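Local coordinates for protein putative xanthine dehydrogenase YAGS fad-binding subunit (Escherichia coli, PDB 5G5G) that binds a molybdenum centre with a pterin cytosine dinucleotide and probably oxidises aldehydes to carboxylic acids as part of a periplasmic aldehyde oxidase, at residues 227-239 with 491-503. Sequence-based numbering, arbitrary orientation.
Sequences PVENVRIISPYIG and VAVHLGDSSFPVS. With GOL (glycerol), chain B.
Ile234 and Asp497 form a single antiparallel beta bridge, CA to CA 4.5 Å, flanked by Ser498 N to Ile233 O (2.9 Å) and a straight bond from Ser235 N to Gly496 O (2.7 Å). Gly496 turns through positive phi, and a side chain there would run into Ser235 O. The main side-chain link is a side-on, two-nitrogen salt bridge. Arg232 is extended, its CG anti to the backbone N (chi1 179°), and its NE and NH2 reach separate oxygens of the Asp497 carboxylate. NH2 meets the syn lone pair of OD2 at 2.8 Å, close to the guanidinium plane; NE reaches OD1 at 3.0 Å, tilted, because the two flat groups are turned 36° apart. OD1 also accepts Ser499 N from its anti side, as an Asx turn at the start of the type I turn Asp497 to Phe500, while Ser499 OG comes from above the carboxylate plane at 2.9 Å. Ser499 CB lies over one guanidinium face. Ser498 OG accepts a hydrogen bond from Ile233 N (2.9 Å) and shares a water with Val231 O. Replacing Asp497 by alanine removes both oxygens, which would probably leave the Arg232 guanidinium without its anion and Ser499 N and OG without their shared acceptor. Farther along, a glycerol, probably from crystallisation, links Tyr237 OH to the backbone of Val493. Strand 231-234, outermost in its sheet within this chain, pairs on one edge with strand 203-208 and on the other with the loop after strand 491-494, so the bridge joins parts of the two molybdopterin cofactor-binding ranges. Three donors on OD1 and one on OD2 hold the carboxylate against rotation and are likely to favour its ionised form, coupling the shape of the turn to the ion pair.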
ATOM      1  N   PRO C 227     -10.967   8.690  33.579  1.00 26.60           N
ATOM      2  CA  PRO C 227     -11.366  10.056  33.203  1.00 26.41           C
ATOM      3  C   PRO C 227     -10.621  10.512  31.976  1.00 25.70           C
ATOM      4  O   PRO C 227      -9.402  10.362  31.886  1.00 24.52           O
ATOM      5  CB  PRO C 227     -10.933  10.889  34.422  1.00 27.51           C
ATOM      6  CG  PRO C 227     -11.069   9.943  35.554  1.00 28.25           C
ATOM      7  CD  PRO C 227     -10.511   8.643  34.993  1.00 27.24           C
ATOM      8  N   VAL C 228     -11.341  11.097  31.042  1.00 25.01           N
ATOM      9  CA  VAL C 228     -10.721  11.610  29.844  1.00 24.00           C
ATOM     10  C   VAL C 228      -9.621  12.638  30.112  1.00 24.42           C
ATOM     11  O   VAL C 228      -8.667  12.782  29.354  1.00 22.64           O
ATOM     12  CB  VAL C 228     -11.809  12.177  28.891  1.00 24.27           C
ATOM     13  CG1 VAL C 228     -12.338  13.492  29.395  1.00 25.75           C
ATOM     14  CG2 VAL C 228     -11.252  12.333  27.500  1.00 24.84           C
ATOM     15  N   GLU C 229      -9.759  13.350  31.208  1.00 25.71           N
ATOM     16  CA  GLU C 229      -8.773  14.335  31.597  1.00 29.22           C
ATOM     17  C   GLU C 229      -7.427  13.723  31.961  1.00 27.76           C
ATOM     18  O   GLU C 229      -6.438  14.425  31.989  1.00 30.36           O
ATOM     19  CB  GLU C 229      -9.259  15.268  32.767  1.00 33.23           C
ATOM     20  CG  GLU C 229     -10.365  14.752  33.703  1.00 37.41           C
ATOM     21  CD  GLU C 229     -11.767  14.664  33.047  1.00 39.80           C
ATOM     22  OE1 GLU C 229     -12.264  15.680  32.491  1.00 48.78           O
ATOM     23  OE2 GLU C 229     -12.404  13.581  33.090  1.00 38.47           O
ATOM     24  N   ASN C 230      -7.409  12.434  32.260  1.00 26.43           N
ATOM     25  CA  ASN C 230      -6.194  11.730  32.644  1.00 26.06           C
ATOM     26  C   ASN C 230      -5.416  11.125  31.460  1.00 24.16           C
ATOM     27  O   ASN C 230      -4.455  10.415  31.668  1.00 23.33           O
ATOM     28  CB  ASN C 230      -6.562  10.662  33.663  1.00 26.04           C
ATOM     29  CG  ASN C 230      -6.883  11.262  35.026  1.00 28.35           C
ATOM     30  OD1 ASN C 230      -6.766  12.454  35.215  1.00 28.00           O
ATOM     31  ND2 ASN C 230      -7.235  10.427  35.981  1.00 29.11           N
ATOM     32  N   VAL C 231      -5.823  11.453  30.237  1.00 23.06           N
ATOM     33  CA  VAL C 231      -5.249  10.858  29.002  1.00 21.60           C
ATOM     34  C   VAL C 231      -4.732  11.969  28.102  1.00 21.00           C
ATOM     35  O   VAL C 231      -5.449  12.957  27.839  1.00 20.87           O
ATOM     36  CB  VAL C 231      -6.285  10.065  28.220  1.00 21.58           C
ATOM     37  CG1 VAL C 231      -5.690   9.541  26.887  1.00 21.08           C
ATOM     38  CG2 VAL C 231      -6.791   8.910  29.075  1.00 22.78           C
ATOM     39  N   ARG C 232      -3.513  11.783  27.604  1.00 19.40           N
ATOM     40  CA  ARG C 232      -2.900  12.677  26.676  1.00 18.94           C
ATOM     41  C   ARG C 232      -2.532  11.806  25.464  1.00 17.81           C
ATOM     42  O   ARG C 232      -1.920  10.760  25.614  1.00 16.78           O
ATOM     43  CB  ARG C 232      -1.665  13.390  27.210  1.00 19.74           C
ATOM     44  CG  ARG C 232      -0.993  14.335  26.206  1.00 20.22           C
ATOM     45  CD  ARG C 232       0.147  15.112  26.826  1.00 21.64           C
ATOM     46  NE  ARG C 232       0.894  15.930  25.866  1.00 21.21           N
ATOM     47  CZ  ARG C 232       1.994  16.610  26.149  1.00 22.26           C
ATOM     48  NH1 ARG C 232       2.583  16.557  27.357  1.00 24.51           N
ATOM     49  NH2 ARG C 232       2.573  17.344  25.229  1.00 22.12           N
ATOM     50  N   ILE C 233      -2.930  12.267  24.276  1.00 15.67           N
ATOM     51  CA  ILE C 233      -2.637  11.571  23.033  1.00 15.32           C
ATOM     52  C   ILE C 233      -1.662  12.429  22.205  1.00 15.15           C
ATOM     53  O   ILE C 233      -1.884  13.654  22.036  1.00 14.64           O
ATOM     54  CB  ILE C 233      -3.958  11.344  22.230  1.00 15.32           C
ATOM     55  CG1 ILE C 233      -5.021  10.556  23.011  1.00 15.91           C
ATOM     56  CG2 ILE C 233      -3.671  10.713  20.888  1.00 15.01           C
ATOM     57  CD1 ILE C 233      -4.583   9.182  23.480  1.00 15.99           C
ATOM     58  N   ILE C 234      -0.666  11.774  21.588  1.00 13.91           N
ATOM     59  CA  ILE C 234       0.382  12.425  20.816  1.00 13.93           C
ATOM     60  C   ILE C 234       0.575  11.692  19.489  1.00 13.12           C
ATOM     61  O   ILE C 234       0.783  10.504  19.490  1.00 12.60           O
ATOM     62  CB  ILE C 234       1.721  12.429  21.628  1.00 13.99           C
ATOM     63  CG1 ILE C 234       1.490  13.175  22.934  1.00 15.18           C
ATOM     64  CG2 ILE C 234       2.840  12.998  20.803  1.00 14.05           C
ATOM     65  CD1 ILE C 234       2.653  13.144  23.890  1.00 16.41           C
ATOM     66  N   SER C 235       0.348  12.398  18.367  1.00 12.35           N
ATOM     67  CA  SER C 235       0.555  11.843  17.044  1.00 12.00           C
ATOM     68  C   SER C 235       0.947  12.952  16.025  1.00 12.20           C
ATOM     69  O   SER C 235       0.134  13.315  15.150  1.00 12.34           O
ATOM     70  CB  SER C 235      -0.733  11.108  16.627  1.00 11.95           C
ATOM     71  OG  SER C 235      -0.464  10.254  15.542  1.00 12.12           O
ATOM     72  N   PRO C 236       2.166  13.497  16.135  1.00 12.29           N
ATOM     73  CA  PRO C 236       2.561  14.626  15.281  1.00 12.34           C
ATOM     74  C   PRO C 236       2.893  14.225  13.867  1.00 11.79           C
ATOM     75  O   PRO C 236       2.798  15.047  12.959  1.00 11.62           O
ATOM     76  CB  PRO C 236       3.791  15.226  16.030  1.00 12.84           C
ATOM     77  CG  PRO C 236       4.387  14.034  16.748  1.00 12.82           C
ATOM     78  CD  PRO C 236       3.177  13.245  17.198  1.00 12.67           C
ATOM     79  N   TYR C 237       3.305  12.974  13.677  1.00 11.98           N
ATOM     80  CA  TYR C 237       3.603  12.394  12.352  1.00 11.81           C
ATOM     81  C   TYR C 237       2.954  11.028  12.201  1.00 11.97           C
ATOM     82  O   TYR C 237       3.107  10.163  13.070  1.00 11.71           O
ATOM     83  CB  TYR C 237       5.118  12.296  12.076  1.00 12.35           C
ATOM     84  CG  TYR C 237       5.760  13.636  12.132  1.00 12.79           C
ATOM     85  CD1 TYR C 237       5.602  14.528  11.096  1.00 13.33           C
ATOM     86  CD2 TYR C 237       6.443  14.051  13.284  1.00 13.82           C
ATOM     87  CE1 TYR C 237       6.132  15.810  11.171  1.00 14.64           C
ATOM     88  CE2 TYR C 237       6.951  15.333  13.365  1.00 15.21           C
ATOM     89  CZ  TYR C 237       6.773  16.190  12.301  1.00 15.59           C
ATOM     90  OH  TYR C 237       7.283  17.442  12.401  1.00 20.25           O
ATOM     91  N   ILE C 238       2.215  10.850  11.109  1.00 11.48           N
ATOM     92  CA  ILE C 238       1.422   9.643  10.838  1.00 11.26           C
ATOM     93  C   ILE C 238       1.823   9.187   9.448  1.00 10.80           C
ATOM     94  O   ILE C 238       1.767   9.977   8.497  1.00 10.33           O
ATOM     95  CB  ILE C 238      -0.067   9.945  10.861  1.00 12.22           C
ATOM     96  CG1 ILE C 238      -0.464  10.297  12.280  1.00 13.55           C
ATOM     97  CG2 ILE C 238      -0.918   8.767  10.347  1.00 12.09           C
ATOM     98  CD1 ILE C 238      -1.202  11.549  12.430  1.00 14.99           C
ATOM     99  N   GLY C 239       2.255   7.942   9.337  1.00  9.75           N
ATOM    100  CA  GLY C 239       2.696   7.382   8.120  1.00  9.69           C
ATOM    101  C   GLY C 239       1.529   6.863   7.304  1.00 10.06           C
ATOM    102  O   GLY C 239       1.529   5.696   6.868  1.00 10.57           O
ATOM    103  N   VAL C 491       6.829  31.102  11.001  1.00 20.97           N
ATOM    104  CA  VAL C 491       5.699  30.498  11.668  1.00 19.18           C
ATOM    105  C   VAL C 491       6.070  29.077  12.079  1.00 18.78           C
ATOM    106  O   VAL C 491       6.543  28.282  11.249  1.00 19.05           O
ATOM    107  CB  VAL C 491       4.461  30.455  10.757  1.00 18.41           C
ATOM    108  CG1 VAL C 491       3.268  29.888  11.491  1.00 18.07           C
ATOM    109  CG2 VAL C 491       4.139  31.875  10.225  1.00 18.57           C
ATOM    110  N   ALA C 492       5.869  28.761  13.341  1.00 17.74           N
ATOM    111  CA  ALA C 492       6.062  27.391  13.820  1.00 17.50           C
ATOM    112  C   ALA C 492       4.691  26.820  13.999  1.00 16.06           C
ATOM    113  O   ALA C 492       3.815  27.521  14.439  1.00 16.47           O
ATOM    114  CB  ALA C 492       6.804  27.379  15.164  1.00 18.58           C
ATOM    115  N   VAL C 493       4.513  25.551  13.683  1.00 15.57           N
ATOM    116  CA  VAL C 493       3.227  24.874  13.822  1.00 14.46           C
ATOM    117  C   VAL C 493       3.432  23.550  14.565  1.00 14.62           C
ATOM    118  O   VAL C 493       4.241  22.722  14.133  1.00 14.06           O
ATOM    119  CB  VAL C 493       2.619  24.586  12.446  1.00 13.61           C
ATOM    120  CG1 VAL C 493       1.288  23.844  12.570  1.00 12.77           C
ATOM    121  CG2 VAL C 493       2.484  25.855  11.606  1.00 13.74           C
ATOM    122  N   HIS C 494       2.700  23.401  15.654  1.00 14.63           N
ATOM    123  CA  HIS C 494       2.724  22.224  16.507  1.00 15.90           C
ATOM    124  C   HIS C 494       1.353  21.568  16.405  1.00 14.88           C
ATOM    125  O   HIS C 494       0.333  22.207  16.675  1.00 14.90           O
ATOM    126  CB  HIS C 494       3.040  22.635  17.920  1.00 17.73           C
ATOM    127  CG  HIS C 494       4.302  23.435  18.012  1.00 20.71           C
ATOM    128  ND1 HIS C 494       5.512  22.961  17.550  1.00 23.69           N
ATOM    129  CD2 HIS C 494       4.541  24.688  18.461  1.00 24.14           C
ATOM    130  CE1 HIS C 494       6.445  23.895  17.724  1.00 25.03           C
ATOM    131  NE2 HIS C 494       5.883  24.948  18.286  1.00 23.60           N
ATOM    132  N   LEU C 495       1.371  20.295  16.038  1.00 14.07           N
ATOM    133  CA  LEU C 495       0.168  19.507  15.729  1.00 13.17           C
ATOM    134  C   LEU C 495       0.058  18.221  16.513  1.00 13.39           C
ATOM    135  O   LEU C 495       1.022  17.754  17.133  1.00 13.08           O
ATOM    136  CB  LEU C 495       0.162  19.123  14.235  1.00 12.52           C
ATOM    137  CG  LEU C 495       0.076  20.247  13.240  1.00 12.76           C
ATOM    138  CD1 LEU C 495      -0.115  19.711  11.830  1.00 12.21           C
ATOM    139  CD2 LEU C 495      -1.052  21.171  13.561  1.00 13.20           C
ATOM    140  N   GLY C 496      -1.158  17.659  16.460  1.00 12.54           N
ATOM    141  CA  GLY C 496      -1.384  16.280  16.837  1.00 13.58           C
ATOM    142  C   GLY C 496      -1.131  15.965  18.299  1.00 13.98           C
ATOM    143  O   GLY C 496      -0.528  14.955  18.603  1.00 16.44           O
ATOM    144  N   ASP C 497      -1.528  16.814  19.197  1.00 14.39           N
ATOM    145  CA  ASP C 497      -1.317  16.617  20.617  1.00 14.56           C
ATOM    146  C   ASP C 497      -2.590  17.103  21.303  1.00 14.80           C
ATOM    147  O   ASP C 497      -3.084  18.238  21.053  1.00 14.36           O
ATOM    148  CB  ASP C 497      -0.083  17.407  21.034  1.00 16.07           C
ATOM    149  CG  ASP C 497       0.395  17.101  22.464  1.00 18.46           C
ATOM    150  OD1 ASP C 497      -0.439  17.012  23.421  1.00 19.16           O
ATOM    151  OD2 ASP C 497       1.645  17.116  22.642  1.00 19.69           O
ATOM    152  N   SER C 498      -3.171  16.243  22.154  1.00 14.30           N
ATOM    153  CA  SER C 498      -4.407  16.609  22.870  1.00 15.01           C
ATOM    154  C   SER C 498      -4.210  17.711  23.903  1.00 15.97           C
ATOM    155  O   SER C 498      -5.209  18.242  24.449  1.00 16.55           O
ATOM    156  CB  SER C 498      -5.100  15.393  23.490  1.00 15.19           C
ATOM    157  OG  SER C 498      -4.286  14.819  24.504  1.00 14.37           O
ATOM    158  N   SER C 499      -2.977  18.110  24.177  1.00 16.99           N
ATOM    159  CA  SER C 499      -2.790  19.313  24.977  1.00 18.56           C
ATOM    160  C   SER C 499      -3.105  20.616  24.184  1.00 18.27           C
ATOM    161  O   SER C 499      -3.255  21.666  24.777  1.00 18.53           O
ATOM    162  CB  SER C 499      -1.438  19.311  25.695  1.00 20.91           C
ATOM    163  OG  SER C 499      -0.377  19.599  24.831  1.00 22.84           O
ATOM    164  N   PHE C 500      -3.344  20.517  22.879  1.00 17.32           N
ATOM    165  CA  PHE C 500      -3.660  21.689  22.059  1.00 16.94           C
ATOM    166  C   PHE C 500      -5.154  21.772  21.816  1.00 17.12           C
ATOM    167  O   PHE C 500      -5.880  20.817  22.039  1.00 17.32           O
ATOM    168  CB  PHE C 500      -2.977  21.549  20.701  1.00 16.74           C
ATOM    169  CG  PHE C 500      -1.474  21.447  20.756  1.00 16.41           C
ATOM    170  CD1 PHE C 500      -0.719  22.010  21.819  1.00 17.37           C
ATOM    171  CD2 PHE C 500      -0.813  20.833  19.709  1.00 16.19           C
ATOM    172  CE1 PHE C 500       0.658  21.914  21.839  1.00 17.91           C
ATOM    173  CE2 PHE C 500       0.551  20.733  19.741  1.00 16.61           C
ATOM    174  CZ  PHE C 500       1.288  21.264  20.785  1.00 17.19           C
ATOM    175  N   PRO C 501      -5.632  22.888  21.262  1.00 16.60           N
ATOM    176  CA  PRO C 501      -7.072  22.980  21.067  1.00 16.56           C
ATOM    177  C   PRO C 501      -7.652  21.969  20.112  1.00 15.77           C
ATOM    178  O   PRO C 501      -6.954  21.488  19.201  1.00 15.86           O
ATOM    179  CB  PRO C 501      -7.247  24.406  20.490  1.00 16.86           C
ATOM    180  CG  PRO C 501      -6.172  25.177  21.159  1.00 17.62           C
ATOM    181  CD  PRO C 501      -4.994  24.212  21.191  1.00 17.17           C
ATOM    182  N   VAL C 502      -8.913  21.635  20.328  1.00 15.77           N
ATOM    183  CA  VAL C 502      -9.600  20.630  19.522  1.00 15.36           C
ATOM    184  C   VAL C 502      -9.921  21.122  18.099  1.00 15.28           C
ATOM    185  O   VAL C 502     -10.696  22.097  17.893  1.00 15.91           O
ATOM    186  CB  VAL C 502     -10.894  20.158  20.215  1.00 15.63           C
ATOM    187  CG1 VAL C 502     -11.649  19.144  19.359  1.00 15.20           C
ATOM    188  CG2 VAL C 502     -10.556  19.539  21.584  1.00 16.30           C
ATOM    189  N   SER C 503      -9.306  20.471  17.123  1.00 14.60           N
ATOM    190  CA  SER C 503      -9.677  20.614  15.712  1.00 14.55           C
ATOM    191  C   SER C 503     -10.699  19.577  15.268  1.00 14.28           C
ATOM    192  O   SER C 503     -11.030  18.653  16.016  1.00 14.34           O
ATOM    193  CB  SER C 503      -8.412  20.452  14.856  1.00 14.11           C
ATOM    194  OG  SER C 503      -8.089  19.092  14.713  1.00 14.15           O
TER
HETATM  195  C1  GOL B1742       7.626  21.254  11.126  1.00 40.20           C
HETATM  196  O1  GOL B1742       7.092  19.965  11.024  1.00 36.77           O
HETATM  197  C2  GOL B1742       6.758  22.116  12.002  1.00 39.03           C
HETATM  198  O2  GOL B1742       6.855  21.544  13.286  1.00 41.82           O
HETATM  199  C3  GOL B1742       7.289  23.540  11.900  1.00 43.81           C
HETATM  200  O3  GOL B1742       7.086  24.393  13.005  1.00 34.81           O
HETATM  201  O   HOH W   1      -4.762  15.650  26.965  1.00 24.62           O